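PDB 3MI6: alpha-galactosidase from Lactobacillus brevis, which probably hydrolyses terminal, non-reducing alpha-D-galactose residues from alpha-D-galactosides such as galactose oligosaccharides and galactomannans, as a member of glycoside hydrolase family 36. Local coordinates for residues D[366-375]-D[384-395]. Sequence-based numbering, arbitrary orientation.
Sequences LDDGWFGHRD and WFVDQRKFPDGI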
ATOM      1  N   LEU D 366      14.487  43.563  20.383  1.00 44.91           N
ATOM      2  CA  LEU D 366      13.796  43.545  21.656  1.00 46.33           C
ATOM      3  C   LEU D 366      12.396  42.935  21.474  1.00 52.58           C
ATOM      4  O   LEU D 366      11.620  43.397  20.627  1.00 50.98           O
ATOM      5  CB  LEU D 366      13.702  44.969  22.176  1.00 49.56           C
ATOM      6  CG  LEU D 366      12.915  45.233  23.450  1.00 54.68           C
ATOM      7  CD1 LEU D 366      13.542  44.507  24.598  1.00 53.32           C
ATOM      8  CD2 LEU D 366      12.865  46.732  23.714  1.00 59.14           C
ATOM      9  N   ASP D 367      12.071  41.894  22.243  1.00 50.47           N
ATOM     10  CA  ASP D 367      10.792  41.202  22.061  1.00 49.56           C
ATOM     11  C   ASP D 367       9.755  41.660  23.080  1.00 51.56           C
ATOM     12  O   ASP D 367       9.826  42.776  23.596  1.00 55.66           O
ATOM     13  CB  ASP D 367      10.962  39.669  22.106  1.00 52.13           C
ATOM     14  CG  ASP D 367       9.966  38.922  21.186  1.00 52.43           C
ATOM     15  OD1 ASP D 367      10.279  38.721  19.985  1.00 49.17           O
ATOM     16  OD2 ASP D 367       8.885  38.517  21.671  1.00 48.01           O
ATOM     17  N   ASP D 368       8.799  40.781  23.360  1.00 48.75           N
ATOM     18  CA  ASP D 368       7.657  41.087  24.205  1.00 50.17           C
ATOM     19  C   ASP D 368       8.102  41.621  25.564  1.00 54.56           C
ATOM     20  O   ASP D 368       9.013  41.069  26.183  1.00 56.38           O
ATOM     21  CB  ASP D 368       6.801  39.821  24.379  1.00 51.14           C
ATOM     22  CG  ASP D 368       5.381  40.114  24.852  1.00 49.16           C
ATOM     23  OD1 ASP D 368       5.139  41.156  25.487  1.00 50.69           O
ATOM     24  OD2 ASP D 368       4.499  39.280  24.592  1.00 48.80           O
ATOM     25  N   GLY D 369       7.471  42.704  26.013  1.00 54.09           N
ATOM     26  CA  GLY D 369       7.672  43.191  27.365  1.00 55.70           C
ATOM     27  C   GLY D 369       8.065  44.649  27.526  1.00 56.85           C
ATOM     28  O   GLY D 369       8.124  45.151  28.640  1.00 62.07           O
ATOM     29  N   TRP D 370       8.320  45.345  26.430  1.00 57.40           N
ATOM     30  CA  TRP D 370       8.865  46.694  26.524  1.00 60.57           C
ATOM     31  C   TRP D 370       7.816  47.786  26.762  1.00 61.53           C
ATOM     32  O   TRP D 370       8.147  48.911  27.149  1.00 63.83           O
ATOM     33  CB  TRP D 370       9.674  47.019  25.268  1.00 61.60           C
ATOM     34  CG  TRP D 370       8.860  46.990  24.024  1.00 55.65           C
ATOM     35  CD1 TRP D 370       8.643  45.917  23.225  1.00 56.98           C
ATOM     36  CD2 TRP D 370       8.148  48.077  23.443  1.00 52.00           C
ATOM     37  NE1 TRP D 370       7.842  46.265  22.174  1.00 56.37           N
ATOM     38  CE2 TRP D 370       7.521  47.590  22.284  1.00 55.81           C
ATOM     39  CE3 TRP D 370       7.977  49.414  23.788  1.00 56.66           C
ATOM     40  CZ2 TRP D 370       6.735  48.395  21.461  1.00 55.61           C
ATOM     41  CZ3 TRP D 370       7.198  50.214  22.974  1.00 59.89           C
ATOM     42  CH2 TRP D 370       6.589  49.704  21.821  1.00 58.53           C
ATOM     43  N   PHE D 371       6.553  47.450  26.531  1.00 58.64           N
ATOM     44  CA  PHE D 371       5.480  48.438  26.545  1.00 60.71           C
ATOM     45  C   PHE D 371       4.621  48.375  27.820  1.00 61.89           C
ATOM     46  O   PHE D 371       4.639  47.373  28.542  1.00 62.74           O
ATOM     47  CB  PHE D 371       4.614  48.230  25.307  1.00 55.29           C
ATOM     48  CG  PHE D 371       4.136  46.814  25.143  1.00 57.19           C
ATOM     49  CD1 PHE D 371       2.809  46.484  25.356  1.00 56.46           C
ATOM     50  CD2 PHE D 371       5.021  45.802  24.799  1.00 56.31           C
ATOM     51  CE1 PHE D 371       2.368  45.175  25.208  1.00 55.14           C
ATOM     52  CE2 PHE D 371       4.584  44.492  24.658  1.00 52.91           C
ATOM     53  CZ  PHE D 371       3.255  44.185  24.856  1.00 53.03           C
ATOM     54  N   GLY D 372       3.876  49.445  28.096  1.00 57.58           N
ATOM     55  CA  GLY D 372       2.922  49.463  29.197  1.00 60.84           C
ATOM     56  C   GLY D 372       3.441  48.969  30.537  1.00 61.60           C
ATOM     57  O   GLY D 372       4.240  49.630  31.188  1.00 65.92           O
ATOM     58  N   HIS D 373       2.959  47.814  30.971  1.00 60.73           N
ATOM     59  CA  HIS D 373       3.513  47.154  32.148  1.00 64.09           C
ATOM     60  C   HIS D 373       3.649  45.637  31.937  1.00 65.28           C
ATOM     61  O   HIS D 373       3.410  44.843  32.848  1.00 66.06           O
ATOM     62  CB  HIS D 373       2.738  47.510  33.437  1.00 66.55           C
ATOM     63  CG  HIS D 373       1.246  47.602  33.275  1.00 66.18           C
ATOM     64  ND1 HIS D 373       0.632  48.576  32.512  1.00 67.48           N
ATOM     65  CD2 HIS D 373       0.244  46.869  33.820  1.00 62.19           C
ATOM     66  CE1 HIS D 373      -0.680  48.418  32.568  1.00 61.91           C
ATOM     67  NE2 HIS D 373      -0.941  47.393  33.359  1.00 62.24           N
ATOM     68  N   ARG D 374       4.056  45.253  30.727  1.00 62.13           N
ATOM     69  CA  ARG D 374       4.181  43.847  30.353  1.00 61.27           C
ATOM     70  C   ARG D 374       5.206  43.092  31.180  1.00 61.90           C
ATOM     71  O   ARG D 374       6.343  42.926  30.758  1.00 64.32           O
ATOM     72  CB  ARG D 374       4.545  43.704  28.875  1.00 56.31           C
ATOM     73  CG  ARG D 374       3.408  43.963  27.922  1.00 55.97           C
ATOM     74  CD  ARG D 374       2.376  42.835  27.934  1.00 55.53           C
ATOM     75  NE  ARG D 374       2.732  41.692  27.102  1.00 51.75           N
ATOM     76  CZ  ARG D 374       1.863  40.786  26.655  1.00 51.85           C
ATOM     77  NH1 ARG D 374       0.571  40.883  26.946  1.00 51.52           N
ATOM     78  NH2 ARG D 374       2.282  39.781  25.899  1.00 49.64           N
ATOM     79  N   ASP D 375       4.803  42.621  32.351  1.00 62.33           N
ATOM     80  CA  ASP D 375       5.673  41.791  33.165  1.00 61.64           C
ATOM     81  C   ASP D 375       5.102  40.393  33.139  1.00 66.06           C
ATOM     82  O   ASP D 375       5.703  39.430  33.630  1.00 64.04           O
ATOM     83  CB  ASP D 375       5.740  42.346  34.578  1.00 63.95           C
ATOM     84  CG  ASP D 375       6.359  43.728  34.616  1.00 72.93           C
ATOM     85  OD1 ASP D 375       7.491  43.876  34.094  1.00 73.32           O
ATOM     86  OD2 ASP D 375       5.716  44.666  35.141  1.00 73.50           O
ATOM     87  N   TRP D 384       1.080  50.732  23.228  1.00 51.61           N
ATOM     88  CA  TRP D 384       2.315  50.731  22.458  1.00 55.22           C
ATOM     89  C   TRP D 384       3.188  51.960  22.721  1.00 56.50           C
ATOM     90  O   TRP D 384       3.516  52.736  21.816  1.00 56.00           O
ATOM     91  CB  TRP D 384       1.997  50.538  20.972  1.00 55.16           C
ATOM     92  CG  TRP D 384       1.155  49.306  20.763  1.00 53.43           C
ATOM     93  CD1 TRP D 384      -0.128  49.254  20.297  1.00 52.06           C
ATOM     94  CD2 TRP D 384       1.529  47.953  21.058  1.00 50.01           C
ATOM     95  NE1 TRP D 384      -0.566  47.952  20.264  1.00 50.86           N
ATOM     96  CE2 TRP D 384       0.432  47.134  20.727  1.00 48.39           C
ATOM     97  CE3 TRP D 384       2.692  47.356  21.558  1.00 51.55           C
ATOM     98  CZ2 TRP D 384       0.458  45.746  20.880  1.00 48.84           C
ATOM     99  CZ3 TRP D 384       2.721  45.976  21.709  1.00 52.23           C
ATOM    100  CH2 TRP D 384       1.609  45.184  21.367  1.00 50.72           C
ATOM    101  N   PHE D 385       3.555  52.118  23.986  1.00 55.33           N
ATOM    102  CA  PHE D 385       4.478  53.152  24.393  1.00 57.53           C
ATOM    103  C   PHE D 385       5.410  52.593  25.475  1.00 61.82           C
ATOM    104  O   PHE D 385       5.108  51.571  26.088  1.00 60.18           O
ATOM    105  CB  PHE D 385       3.722  54.401  24.857  1.00 55.59           C
ATOM    106  CG  PHE D 385       2.652  54.126  25.871  1.00 56.20           C
ATOM    107  CD1 PHE D 385       2.977  53.687  27.142  1.00 58.34           C
ATOM    108  CD2 PHE D 385       1.324  54.329  25.561  1.00 54.89           C
ATOM    109  CE1 PHE D 385       1.994  53.434  28.085  1.00 59.24           C
ATOM    110  CE2 PHE D 385       0.342  54.083  26.497  1.00 58.22           C
ATOM    111  CZ  PHE D 385       0.678  53.633  27.765  1.00 58.09           C
ATOM    112  N   VAL D 386       6.534  53.273  25.697  1.00 65.71           N
ATOM    113  CA  VAL D 386       7.632  52.784  26.538  1.00 67.80           C
ATOM    114  C   VAL D 386       7.307  52.517  28.023  1.00 72.75           C
ATOM    115  O   VAL D 386       6.616  53.297  28.685  1.00 70.66           O
ATOM    116  CB  VAL D 386       8.820  53.760  26.478  1.00 74.82           C
ATOM    117  CG1 VAL D 386      10.113  53.024  26.789  1.00 78.80           C
ATOM    118  CG2 VAL D 386       8.879  54.457  25.105  1.00 71.83           C
ATOM    119  N   ASP D 387       7.834  51.409  28.539  1.00 74.07           N
ATOM    120  CA  ASP D 387       7.646  51.032  29.941  1.00 75.53           C
ATOM    121  C   ASP D 387       8.828  51.508  30.775  1.00 82.43           C
ATOM    122  O   ASP D 387       9.896  50.890  30.743  1.00 85.30           O
ATOM    123  CB  ASP D 387       7.512  49.509  30.076  1.00 73.17           C
ATOM    124  CG  ASP D 387       7.450  49.051  31.531  1.00 78.29           C
ATOM    125  OD1 ASP D 387       7.214  49.909  32.410  1.00 82.07           O
ATOM    126  OD2 ASP D 387       7.628  47.839  31.801  1.00 76.03           O
ATOM    127  N   GLN D 388       8.634  52.580  31.539  1.00 83.51           N
ATOM    128  CA  GLN D 388       9.755  53.245  32.216  1.00 84.71           C
ATOM    129  C   GLN D 388      10.440  52.455  33.345  1.00 82.70           C
ATOM    130  O   GLN D 388      11.567  52.766  33.715  1.00 83.08           O
ATOM    131  CB  GLN D 388       9.373  54.667  32.660  1.00 85.14           C
ATOM    132  CG  GLN D 388       9.150  55.626  31.483  1.00 84.50           C
ATOM    133  CD  GLN D 388       8.721  57.026  31.900  1.00 82.99           C
ATOM    134  OE1 GLN D 388       9.072  57.508  32.979  1.00 82.73           O
ATOM    135  NE2 GLN D 388       7.963  57.688  31.033  1.00 75.91           N
ATOM    136  N   ARG D 389       9.783  51.434  33.880  1.00 81.94           N
ATOM    137  CA  ARG D 389      10.441  50.579  34.861  1.00 82.10           C
ATOM    138  C   ARG D 389      11.644  49.875  34.243  1.00 86.94           C
ATOM    139  O   ARG D 389      12.637  49.607  34.920  1.00 87.05           O
ATOM    140  CB  ARG D 389       9.503  49.496  35.373  1.00 85.44           C
ATOM    141  CG  ARG D 389       8.117  49.931  35.740  1.00 88.78           C
ATOM    142  CD  ARG D 389       7.283  48.679  35.955  1.00 93.05           C
ATOM    143  NE  ARG D 389       5.900  48.962  36.313  1.00 91.11           N
ATOM    144  CZ  ARG D 389       5.018  48.021  36.630  1.00 93.28           C
ATOM    145  NH1 ARG D 389       5.391  46.746  36.624  1.00 85.78           N
ATOM    146  NH2 ARG D 389       3.770  48.351  36.952  1.00 94.19           N
ATOM    147  N   LYS D 390      11.539  49.545  32.958  1.00 86.01           N
ATOM    148  CA  LYS D 390      12.568  48.742  32.308  1.00 86.49           C
ATOM    149  C   LYS D 390      13.345  49.561  31.289  1.00 85.44           C
ATOM    150  O   LYS D 390      14.397  49.136  30.814  1.00 87.31           O
ATOM    151  CB  LYS D 390      11.963  47.484  31.664  1.00 81.71           C
ATOM    152  CG  LYS D 390      10.520  47.200  32.085  1.00 83.31           C
ATOM    153  CD  LYS D 390      10.270  45.738  32.504  1.00 82.60           C
ATOM    154  CE  LYS D 390      10.399  44.774  31.343  1.00 73.77           C
ATOM    155  NZ  LYS D 390      10.253  45.520  30.072  1.00 77.14           N
ATOM    156  N   PHE D 391      12.823  50.740  30.963  1.00 84.96           N
ATOM    157  CA  PHE D 391      13.506  51.668  30.058  1.00 87.58           C
ATOM    158  C   PHE D 391      13.343  53.119  30.506  1.00 88.01           C
ATOM    159  O   PHE D 391      12.512  53.850  29.971  1.00 87.01           O
ATOM    160  CB  PHE D 391      13.027  51.493  28.609  1.00 86.33           C
ATOM    161  CG  PHE D 391      13.403  50.173  28.009  1.00 83.70           C
ATOM    162  CD1 PHE D 391      14.726  49.884  27.720  1.00 82.87           C
ATOM    163  CD2 PHE D 391      12.441  49.216  27.742  1.00 80.61           C
ATOM    164  CE1 PHE D 391      15.079  48.668  27.175  1.00 82.17           C
ATOM    165  CE2 PHE D 391      12.788  47.992  27.197  1.00 75.70           C
ATOM    166  CZ  PHE D 391      14.106  47.720  26.912  1.00 76.47           C
ATOM    167  N   PRO D 392      14.156  53.538  31.486  1.00 90.24           N
ATOM    168  CA  PRO D 392      14.091  54.867  32.107  1.00 90.56           C
ATOM    169  C   PRO D 392      14.165  56.041  31.122  1.00 92.19           C
ATOM    170  O   PRO D 392      13.415  57.013  31.276  1.00 90.68           O
ATOM    171  CB  PRO D 392      15.308  54.870  33.033  1.00 92.57           C
ATOM    172  CG  PRO D 392      15.532  53.427  33.358  1.00 86.99           C
ATOM    173  CD  PRO D 392      15.190  52.689  32.104  1.00 86.36           C
ATOM    174  N   ASP D 393      15.057  55.958  30.136  1.00 92.67           N
ATOM    175  CA  ASP D 393      15.251  57.053  29.187  1.00 93.49           C
ATOM    176  C   ASP D 393      14.568  56.746  27.859  1.00 90.35           C
ATOM    177  O   ASP D 393      15.073  57.093  26.792  1.00 90.43           O
ATOM    178  CB  ASP D 393      16.746  57.322  28.958  1.00 94.85           C
ATOM    179  CG  ASP D 393      17.462  57.829  30.213  1.00 96.82           C
ATOM    180  OD1 ASP D 393      17.115  57.403  31.336  1.00 95.24           O
ATOM    181  OD2 ASP D 393      18.394  58.649  30.070  1.00 98.75           O
ATOM    182  N   GLY D 394      13.414  56.092  27.934  1.00 89.34           N
ATOM    183  CA  GLY D 394      12.684  55.695  26.746  1.00 87.65           C
ATOM    184  C   GLY D 394      13.500  54.748  25.888  1.00 88.17           C
ATOM    185  O   GLY D 394      14.655  54.456  26.197  1.00 89.10           O
ATOM    186  N   ILE D 395      12.901  54.268  24.805  1.00 87.18           N
ATOM    187  CA  ILE D 395      13.592  53.363  23.898  1.00 85.30           C
ATOM    188  C   ILE D 395      14.636  54.096  23.056  1.00 87.33           C
ATOM    189  O   ILE D 395      15.703  53.547  22.771  1.00 85.82           O
ATOM    190  CB  ILE D 395      12.608  52.621  22.978  1.00 81.91           C
ATOM    191  CG1 ILE D 395      11.962  51.457  23.728  1.00 79.40           C
ATOM    192  CG2 ILE D 395      13.320  52.093  21.762  1.00 78.54           C
ATOM    193  CD1 ILE D 395      12.948  50.427  24.222  1.00 79.29           C
TER
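Trp384 lays its six-membered ring obliquely over one face of Phe371, with CZ3 of the indole above the centre of the phenyl ring; the two six-membered rings are inclined at 35°, their centroids 4.5 Å apart. A chi1 of 52° puts CG of Phe371 between its backbone N and carbonyl carbon, and the face turned away from Trp384 receives CG of Arg374. Beside this aromatic pair the backbones of Phe371 and Val386 form a single bridge, made by two hydrogen bonds: Asp387 N to Trp370 O at 2.9 Å and Gly372 N to Phe385 O at 3.2 Å. Trp370, its NE1 hydrogen-bonded to Trp412 O of strand 408-413, touches CE2 of Phe391 with its CB. The tip of that phenyl ring touches Leu366 CD2 (CZ to CD2, 3.6 Å), while Ile395 CD1 sits over one of its faces. Lys390, bent along its chain, brings NZ to 2.6 Å from Gly369 O, approaching from above the carbonyl plane, and Asp375 OD2 forms a salt bridge with Arg389 NH1 (2.6 Å). Further out, Arg374 grips Asp368 side-on, NE to OD1 and NH2 to OD2, both on syn lone pairs. Replacing Phe371 by an alanine would probably leave a gap between Trp384 and the Arg374 chain, freeing that arginine to shift against Asp368. The loop after barrel strand 363-366 is in this way folded against the chain leading into helix 394-404, and the two-bond grip of Arg374 is consistent with fixing the carboxylate of Asp368, a predicted substrate-binding residue.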